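Local atomic coordinates of putative DD-carboxypeptidase TP_0574 (PDB entry 1O75), a protein that binds penicillin and has zinc-stimulated carboxypeptidase activity, and may act on peptidoglycan as a D,D-carboxypeptidase. Residues K103-F111 against F122-L131; T183-T191 against S199-E207. The protein carries 2 engineered substitutions. All blocks are in the same frame, centred on the assembly; numbering follows the deposited sequence. Where two conformers were deposited one is given.

How the contacts relate
The two contacts follow one another along the chain. Contact 1 comes first: strand 101-114 turns back through a hairpin into strand 120-124, and the chain beyond that strand, up to Leu131, folds against the same partner. The chain then runs through strands 137-140 and 143-163 and helix 167-173 before contact 2 opens. There 183-191 leads into strand 190-194, and the return past strand 197-198 brings 199-207 alongside 183-191. The loops neither nest nor cross. The centres of contact 1 and contact 2 are about 29 Å apart. The nearest atoms of contact 1 and contact 2 are about 17 Å apart. Both reach the same large mixed sheet, contact 1 through strand 101-114 and contact 2 through strand 190-194.

Contact 1 of 2, residues K103-F111 against F122-L131; sequences KMVRASASF and FEAVEGAVAL
Phe122 and Ala109 meet on one side of this hairpin: ring atom CD1 of Phe122 lies 3.7 Å from Ala109 CB, and the methyl approaches the ring obliquely. The chi1 of 55° puts CG of Phe122 between its own backbone N and carbonyl carbon. The ring thereby lies beside Ala109. Ser110 and Glu123 form the hydrogen-bonded antiparallel pair. Ser110 N gives an almost straight bond (177°) to Glu123 O, and Glu123 N returns one to Ser110 O.

Val125 puts methyl CG2 against two serines, 3.3 Å from Ser110 OG and 3.8 Å from Ser108 OG. The hydroxyl of Ser108 is hydrogen-bonded to Lys156, so the valine covers a polar group that already has a partner. Past Val125 the chain makes a type II turn to Ala128. Water 2 accepts from Val125 N and lies close to Ser108 O and Ala128 O. The Ala128 methyl packs 3.7 Å from Arg106 CB. Bent at chi3, the arginine brings one guanidinium face over Gly127 O. Arg106 NH2 is 2.9 Å from Gly127 O, but the angle is too poor for a hydrogen bond. Water 1 accepts from Arg106 N.

The backbones meet again at Ala107 and Val129. Val129 N hydrogen-bonds to Arg106 O, and Ser108 N to Val129 O, 2.9 Å away. Here Val105 and Val129 cross at about a right angle, touching through their CG2 methyls at 3.8 Å. Leu131 CD1 reaches Ala107 CB at the same distance.

Strand 69-85 pairs with the other edge of 103-111 through Val71, Val73 and Gly75. Strand 137-140 packs on Val105 and Leu131 through Phe138, and helix 60-65 lies against Phe122 and Leu131.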
loop_
_atom_site.group_PDB
_atom_site.type_symbol
_atom_site.label_atom_id
_atom_site.label_comp_id
_atom_site.label_asym_id
_atom_site.label_seq_id
_atom_site.Cartn_x
_atom_site.Cartn_y
_atom_site.Cartn_z
ATOM N N LYS B 103 -13.881 -25.475 16.325
ATOM C CA LYS B 103 -12.994 -25.548 17.460
ATOM C C LYS B 103 -12.620 -24.109 17.806
ATOM O O LYS B 103 -12.506 -23.266 16.917
ATOM C CB LYS B 103 -11.745 -26.340 17.086
ATOM C CG LYS B 103 -10.864 -26.710 18.259
ATOM C CD LYS B 103 -11.489 -27.822 19.120
ATOM C CE LYS B 103 -11.510 -29.160 18.385
ATOM N NZ LYS B 103 -11.835 -30.315 19.288
ATOM N N MET B 104 -12.449 -23.834 19.094
ATOM C CA MET B 104 -12.071 -22.502 19.546
ATOM C C MET B 104 -10.820 -22.646 20.390
ATOM O O MET B 104 -10.764 -23.469 21.297
ATOM C CB MET B 104 -13.190 -21.867 20.378
ATOM C CG MET B 104 -12.929 -20.406 20.746
ATOM S SD MET B 104 -14.286 -19.653 21.663
ATOM C CE MET B 104 -15.494 -19.433 20.362
ATOM N N VAL B 105 -9.807 -21.851 20.080
ATOM C CA VAL B 105 -8.563 -21.908 20.810
ATOM C C VAL B 105 -8.082 -20.508 21.076
ATOM O O VAL B 105 -8.555 -19.561 20.460
ATOM C CB VAL B 105 -7.461 -22.631 19.979
ATOM C CG1 VAL B 105 -7.882 -24.080 19.688
ATOM C CG2 VAL B 105 -7.229 -21.884 18.657
ATOM N N ARG B 106 -7.149 -20.387 22.007
ATOM C CA ARG B 106 -6.540 -19.108 22.296
ATOM C C ARG B 106 -5.372 -18.995 21.302
ATOM O O ARG B 106 -4.710 -19.993 21.015
ATOM C CB ARG B 106 -6.006 -19.084 23.733
ATOM C CG ARG B 106 -7.102 -19.177 24.789
ATOM C CD ARG B 106 -6.555 -18.917 26.191
ATOM N NE ARG B 106 -5.827 -20.065 26.719
ATOM C CZ ARG B 106 -6.395 -21.217 27.070
ATOM N NH1 ARG B 106 -7.710 -21.380 26.956
ATOM N NH2 ARG B 106 -5.647 -22.213 27.527
ATOM N N ALA B 107 -5.138 -17.795 20.771
ATOM C CA ALA B 107 -4.027 -17.561 19.847
ATOM C C ALA B 107 -3.130 -16.587 20.581
ATOM O O ALA B 107 -3.549 -15.463 20.923
ATOM C CB ALA B 107 -4.535 -16.956 18.524
ATOM N N SER B 108 -1.899 -16.994 20.844
ATOM C CA SER B 108 -1.001 -16.137 21.605
ATOM C C SER B 108 0.438 -16.453 21.258
ATOM O O SER B 108 0.801 -17.623 21.101
ATOM C CB SER B 108 -1.256 -16.361 23.109
ATOM O OG SER B 108 -0.483 -15.496 23.928
ATOM N N ALA B 109 1.260 -15.423 21.114
ATOM C CA ALA B 109 2.650 -15.653 20.806
ATOM C C ALA B 109 3.455 -14.583 21.498
ATOM O O ALA B 109 2.928 -13.510 21.792
ATOM C CB ALA B 109 2.884 -15.605 19.292
ATOM N N SER B 110 4.720 -14.888 21.781
ATOM C CA SER B 110 5.617 -13.948 22.420
ATOM C C SER B 110 6.610 -13.471 21.369
ATOM O O SER B 110 7.467 -14.235 20.902
ATOM C CB SER B 110 6.351 -14.612 23.585
ATOM O OG SER B 110 5.406 -15.087 24.538
ATOM N N PHE B 111 6.490 -12.198 21.007
ATOM C CA PHE B 111 7.347 -11.592 20.001
ATOM C C PHE B 111 8.804 -11.539 20.444
ATOM O O PHE B 111 9.107 -11.071 21.541
ATOM C CB PHE B 111 6.871 -10.166 19.691
ATOM C CG PHE B 111 7.793 -9.416 18.776
ATOM C CD1 PHE B 111 7.870 -9.749 17.424
ATOM C CD2 PHE B 111 8.608 -8.405 19.272
ATOM C CE1 PHE B 111 8.756 -9.078 16.578
ATOM C CE2 PHE B 111 9.495 -7.730 18.449
ATOM C CZ PHE B 111 9.573 -8.066 17.090
ATOM N N PHE B 122 9.063 -15.400 16.770
ATOM C CA PHE B 122 8.359 -15.398 18.039
ATOM C C PHE B 122 8.328 -16.807 18.573
ATOM O O PHE B 122 8.712 -17.745 17.873
ATOM C CB PHE B 122 6.921 -14.916 17.802
ATOM C CG PHE B 122 6.184 -15.717 16.757
ATOM C CD1 PHE B 122 5.596 -16.939 17.075
ATOM C CD2 PHE B 122 6.115 -15.276 15.443
ATOM C CE1 PHE B 122 4.951 -17.710 16.093
ATOM C CE2 PHE B 122 5.474 -16.040 14.460
ATOM C CZ PHE B 122 4.894 -17.258 14.788
ATOM N N GLU B 123 7.892 -16.966 19.815
ATOM C CA GLU B 123 7.761 -18.306 20.345
ATOM C C GLU B 123 6.364 -18.517 20.858
ATOM O O GLU B 123 5.639 -17.557 21.152
ATOM C CB GLU B 123 8.801 -18.608 21.422
ATOM C CG GLU B 123 9.031 -17.579 22.475
ATOM C CD GLU B 123 10.226 -17.965 23.340
ATOM O OE1 GLU B 123 10.181 -19.061 23.941
ATOM O OE2 GLU B 123 11.210 -17.192 23.411
ATOM N N ALA B 124 5.986 -19.786 20.929
ATOM C CA ALA B 124 4.670 -20.200 21.368
ATOM C C ALA B 124 4.468 -19.925 22.834
ATOM O O ALA B 124 5.420 -19.678 23.574
ATOM C CB ALA B 124 4.457 -21.695 21.080
ATOM N N VAL B 125 3.204 -19.986 23.234
ATOM C CA VAL B 125 2.797 -19.742 24.600
ATOM C C VAL B 125 1.951 -20.918 25.077
ATOM O O VAL B 125 1.015 -21.353 24.399
ATOM C CB VAL B 125 1.952 -18.435 24.706
ATOM C CG1 VAL B 125 1.312 -18.334 26.090
ATOM C CG2 VAL B 125 2.832 -17.219 24.455
ATOM N N GLU B 126 2.303 -21.426 26.251
ATOM C CA GLU B 126 1.605 -22.544 26.868
ATOM C C GLU B 126 0.090 -22.345 26.868
ATOM O O GLU B 126 -0.405 -21.308 27.315
ATOM C CB GLU B 126 2.105 -22.684 28.312
ATOM C CG GLU B 126 1.305 -23.635 29.188
ATOM C CD GLU B 126 1.399 -25.072 28.720
ATOM O OE1 GLU B 126 2.518 -25.491 28.341
ATOM O OE2 GLU B 126 0.364 -25.780 28.745
ATOM N N GLY B 127 -0.645 -23.331 26.364
ATOM C CA GLY B 127 -2.098 -23.240 26.373
ATOM C C GLY B 127 -2.740 -22.546 25.188
ATOM O O GLY B 127 -3.965 -22.386 25.136
ATOM N N ALA B 128 -1.931 -22.147 24.217
ATOM C CA ALA B 128 -2.486 -21.465 23.055
ATOM C C ALA B 128 -1.720 -21.799 21.787
ATOM O O ALA B 128 -0.567 -22.211 21.856
ATOM C CB ALA B 128 -2.437 -19.953 23.292
ATOM N N VAL B 129 -2.353 -21.611 20.634
ATOM C CA VAL B 129 -1.655 -21.839 19.376
ATOM C C VAL B 129 -0.980 -20.538 18.988
ATOM O O VAL B 129 -1.366 -19.457 19.472
ATOM C CB VAL B 129 -2.602 -22.251 18.247
ATOM C CG1 VAL B 129 -3.367 -23.503 18.650
ATOM C CG2 VAL B 129 -3.557 -21.114 17.899
ATOM N N ALA B 130 0.043 -20.640 18.148
ATOM C CA ALA B 130 0.758 -19.473 17.661
ATOM C C ALA B 130 0.460 -19.418 16.172
ATOM O O ALA B 130 0.928 -20.267 15.401
ATOM C CB ALA B 130 2.250 -19.610 17.906
ATOM N N LEU B 131 -0.343 -18.436 15.765
ATOM C CA LEU B 131 -0.711 -18.296 14.365
ATOM C C LEU B 131 0.510 -17.871 13.555
ATOM O O LEU B 131 1.425 -17.223 14.079
ATOM C CB LEU B 131 -1.825 -17.247 14.213
ATOM C CG LEU B 131 -3.107 -17.552 15.014
ATOM C CD1 LEU B 131 -4.164 -16.449 14.789
ATOM C CD2 LEU B 131 -3.675 -18.905 14.563
HETATM O O HOH W 1 -5.906 -22.655 23.628
HETATM O O HOH W 2 1.362 -20.278 21.342
HETATM O O HOH W 3 6.117 -17.721 25.019
#

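Contact 2 of 2, residues T183-T191 against S199-E207; sequences TENTNGLKT and SARKVSSME
Lys202 stands across from two residues at once, Gly188 and Leu189. Two backbone hydrogen bonds of 2.8 Å close this centre: Gly188 N to Lys202 O, and Lys202 N to Leu189 O. Arg201 lays its side chain along Gly188, with NH2 3.4 Å from Gly188 CA. The guanidinium and Asn187 amide planes are 75° apart. Asp324 ties the two groups together, by a salt bridge to Arg201 and a hydrogen bond to Asn187 ND2, which also bonds to Tyr322 O. With CG anti to the backbone N (chi1 -176°), Asn187 turns OD1 to Ser204 N at 2.9 Å, nearly straight at 170°.

At the Thr191 end the grip is also close. Ser199 N hydrogen-bonds to Thr191 O, and Ser199 OG accepts from Thr191 N at 2.9 Å. The bent chain of Lys190 delivers NZ to Ser199 O, and Glu24 takes a salt bridge from the same ammonium.

The wetter side differs. At the guanidinium edge, in plane, water 5 links NE to Gly188 O. Water 4 accepts from NH2 and lies close to Asn187 O. Ser204 CB lies 3.3 Å from Asn185 O, beside an ST turn in which Ser204 OG accepts from Met206 N. The centre is a G1 beta bulge, with Gly188 at position i+2 of the type II turn Thr186-Leu189.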
loop_
_atom_site.group_PDB
_atom_site.type_symbol
_atom_site.label_atom_id
_atom_site.label_comp_id
_atom_site.label_asym_id
_atom_site.label_seq_id
_atom_site.Cartn_x
_atom_site.Cartn_y
_atom_site.Cartn_z
ATOM N N THR B 183 9.021 -0.121 36.619
ATOM C CA THR B 183 9.327 0.540 37.892
ATOM C C THR B 183 8.285 1.631 38.167
ATOM O O THR B 183 7.355 1.827 37.379
ATOM C CB THR B 183 10.702 1.224 37.860
ATOM O OG1 THR B 183 10.631 2.387 37.026
ATOM C CG2 THR B 183 11.761 0.277 37.306
ATOM N N GLU B 184 8.448 2.361 39.269
ATOM C CA GLU B 184 7.498 3.420 39.610
ATOM C C GLU B 184 7.518 4.556 38.587
ATOM O O GLU B 184 6.603 5.367 38.541
ATOM C CB GLU B 184 7.808 3.994 41.002
ATOM C CG GLU B 184 9.024 4.906 41.037
ATOM C CD GLU B 184 9.378 5.373 42.440
ATOM O OE1 GLU B 184 8.468 5.842 43.164
ATOM O OE2 GLU B 184 10.575 5.277 42.809
ATOM N N ASN B 185 8.561 4.620 37.769
ATOM C CA ASN B 185 8.671 5.685 36.775
ATOM C C ASN B 185 8.236 5.286 35.364
ATOM O O ASN B 185 8.362 6.081 34.437
ATOM C CB ASN B 185 10.113 6.180 36.706
ATOM C CG ASN B 185 10.563 6.844 37.991
ATOM O OD1 ASN B 185 11.714 6.692 38.402
ATOM N ND2 ASN B 185 9.661 7.594 38.630
ATOM N N THR B 186 7.735 4.068 35.210
ATOM C CA THR B 186 7.322 3.561 33.901
ATOM C C THR B 186 6.151 4.328 33.292
ATOM O O THR B 186 5.137 4.550 33.953
ATOM C CB THR B 186 6.944 2.085 34.003
ATOM O OG1 THR B 186 8.106 1.341 34.396
ATOM C CG2 THR B 186 6.422 1.549 32.645
ATOM N N ASN B 187 6.289 4.717 32.031
ATOM C CA ASN B 187 5.221 5.450 31.372
ATOM C C ASN B 187 3.999 4.568 31.179
ATOM O O ASN B 187 4.083 3.516 30.540
ATOM C CB ASN B 187 5.688 5.972 30.011
ATOM C CG ASN B 187 4.635 6.822 29.323
ATOM O OD1 ASN B 187 4.032 7.706 29.943
ATOM N ND2 ASN B 187 4.419 6.578 28.037
ATOM N N GLY B 188 2.860 4.986 31.732
ATOM C CA GLY B 188 1.643 4.208 31.559
ATOM C C GLY B 188 1.313 3.293 32.714
ATOM O O GLY B 188 0.354 2.530 32.656
ATOM N N LEU B 189 2.103 3.389 33.777
ATOM C CA LEU B 189 1.914 2.557 34.965
ATOM C C LEU B 189 0.535 2.747 35.568
ATOM O O LEU B 189 0.124 3.879 35.805
ATOM C CB LEU B 189 2.967 2.917 36.018
ATOM C CG LEU B 189 3.065 2.010 37.255
ATOM C CD1 LEU B 189 3.799 0.711 36.895
ATOM C CD2 LEU B 189 3.829 2.758 38.363
ATOM N N LYS B 190 -0.175 1.648 35.810
ATOM C CA LYS B 190 -1.498 1.700 36.429
ATOM C C LYS B 190 -1.380 0.973 37.768
ATOM O O LYS B 190 -0.774 -0.099 37.848
ATOM C CB LYS B 190 -2.555 1.005 35.566
ATOM C CG LYS B 190 -2.863 1.701 34.239
ATOM C CD LYS B 190 -3.711 0.777 33.380
ATOM C CE LYS B 190 -4.902 1.452 32.785
ATOM N NZ LYS B 190 -5.910 1.828 33.776
ATOM N N THR B 191 -1.969 1.547 38.814
ATOM C CA THR B 191 -1.878 0.956 40.148
ATOM C C THR B 191 -3.099 0.128 40.536
ATOM O O THR B 191 -4.241 0.566 40.416
ATOM C CB THR B 191 -1.616 2.080 41.176
ATOM O OG1 THR B 191 -0.379 2.722 40.830
ATOM C CG2 THR B 191 -1.530 1.524 42.619
ATOM N N SER B 199 -6.016 1.780 38.725
ATOM C CA SER B 199 -6.088 3.223 38.570
ATOM C C SER B 199 -5.794 3.702 37.155
ATOM O O SER B 199 -5.362 2.920 36.293
ATOM C CB SER B 199 -5.058 3.866 39.475
ATOM O OG SER B 199 -3.772 3.773 38.885
ATOM N N ALA B 200 -6.005 5.003 36.940
ATOM C CA ALA B 200 -5.676 5.631 35.675
ATOM C C ALA B 200 -4.159 5.516 35.600
ATOM O O ALA B 200 -3.482 5.511 36.631
ATOM C CB ALA B 200 -6.074 7.123 35.682
ATOM N N ARG B 201 -3.628 5.451 34.380
ATOM C CA ARG B 201 -2.200 5.320 34.159
ATOM C C ARG B 201 -1.461 6.605 34.498
ATOM O O ARG B 201 -2.000 7.701 34.374
ATOM C CB ARG B 201 -1.934 4.953 32.678
ATOM C CG ARG B 201 -2.405 6.048 31.667
ATOM C CD ARG B 201 -2.491 5.482 30.221
ATOM N NE ARG B 201 -1.163 5.146 29.698
ATOM C CZ ARG B 201 -0.395 6.013 29.053
ATOM N NH1 ARG B 201 -0.828 7.256 28.841
ATOM N NH2 ARG B 201 0.807 5.649 28.628
ATOM N N LYS B 202 -0.212 6.468 34.921
ATOM C CA LYS B 202 0.596 7.623 35.225
ATOM C C LYS B 202 1.497 7.869 34.018
ATOM O O LYS B 202 2.153 6.956 33.543
ATOM C CB LYS B 202 1.444 7.352 36.471
ATOM C CG LYS B 202 2.331 8.508 36.882
ATOM C CD LYS B 202 2.849 8.286 38.299
ATOM C CE LYS B 202 4.077 9.138 38.553
ATOM N NZ LYS B 202 3.855 10.554 38.108
ATOM N N VAL B 203 1.522 9.095 33.517
ATOM C CA VAL B 203 2.356 9.425 32.376
ATOM C C VAL B 203 3.747 9.854 32.832
ATOM O O VAL B 203 3.882 10.618 33.791
ATOM C CB VAL B 203 1.752 10.596 31.552
ATOM C CG1 VAL B 203 2.712 10.990 30.439
ATOM C CG2 VAL B 203 0.382 10.199 30.973
ATOM N N SER B 204 4.774 9.370 32.143
ATOM C CA SER B 204 6.152 9.756 32.457
ATOM C C SER B 204 6.736 10.501 31.266
ATOM O O SER B 204 6.475 10.152 30.111
ATOM C CB SER B 204 7.023 8.527 32.734
ATOM O OG SER B 204 8.388 8.892 32.679
ATOM N N SER B 205 7.541 11.513 31.534
ATOM C CA SER B 205 8.152 12.277 30.454
ATOM C C SER B 205 9.526 11.710 30.080
ATOM O O SER B 205 10.227 12.271 29.247
ATOM C CB SER B 205 8.301 13.738 30.877
ATOM O OG SER B 205 8.998 13.816 32.112
ATOM N N MET B 206 9.899 10.598 30.701
ATOM C CA MET B 206 11.182 9.954 30.441
ATOM C C MET B 206 11.385 9.761 28.933
ATOM O O MET B 206 10.540 9.176 28.256
ATOM C CB MET B 206 11.219 8.607 31.177
ATOM C CG MET B 206 12.551 7.877 31.162
ATOM S SD MET B 206 12.670 6.617 29.858
ATOM C CE MET B 206 14.465 6.720 29.440
ATOM N N GLU B 207 12.494 10.269 28.406
ATOM C CA GLU B 207 12.771 10.145 26.982
ATOM C C GLU B 207 13.806 9.077 26.676
ATOM O O GLU B 207 14.796 8.918 27.402
ATOM C CB GLU B 207 13.236 11.483 26.416
ATOM C CG GLU B 207 12.223 12.599 26.586
ATOM C CD GLU B 207 12.693 13.897 25.966
ATOM O OE1 GLU B 207 13.842 13.918 25.479
ATOM O OE2 GLU B 207 11.925 14.893 25.960
HETATM O O HOH W 4 2.444 3.400 28.063
HETATM O O HOH W 5 -0.627 2.117 29.907
#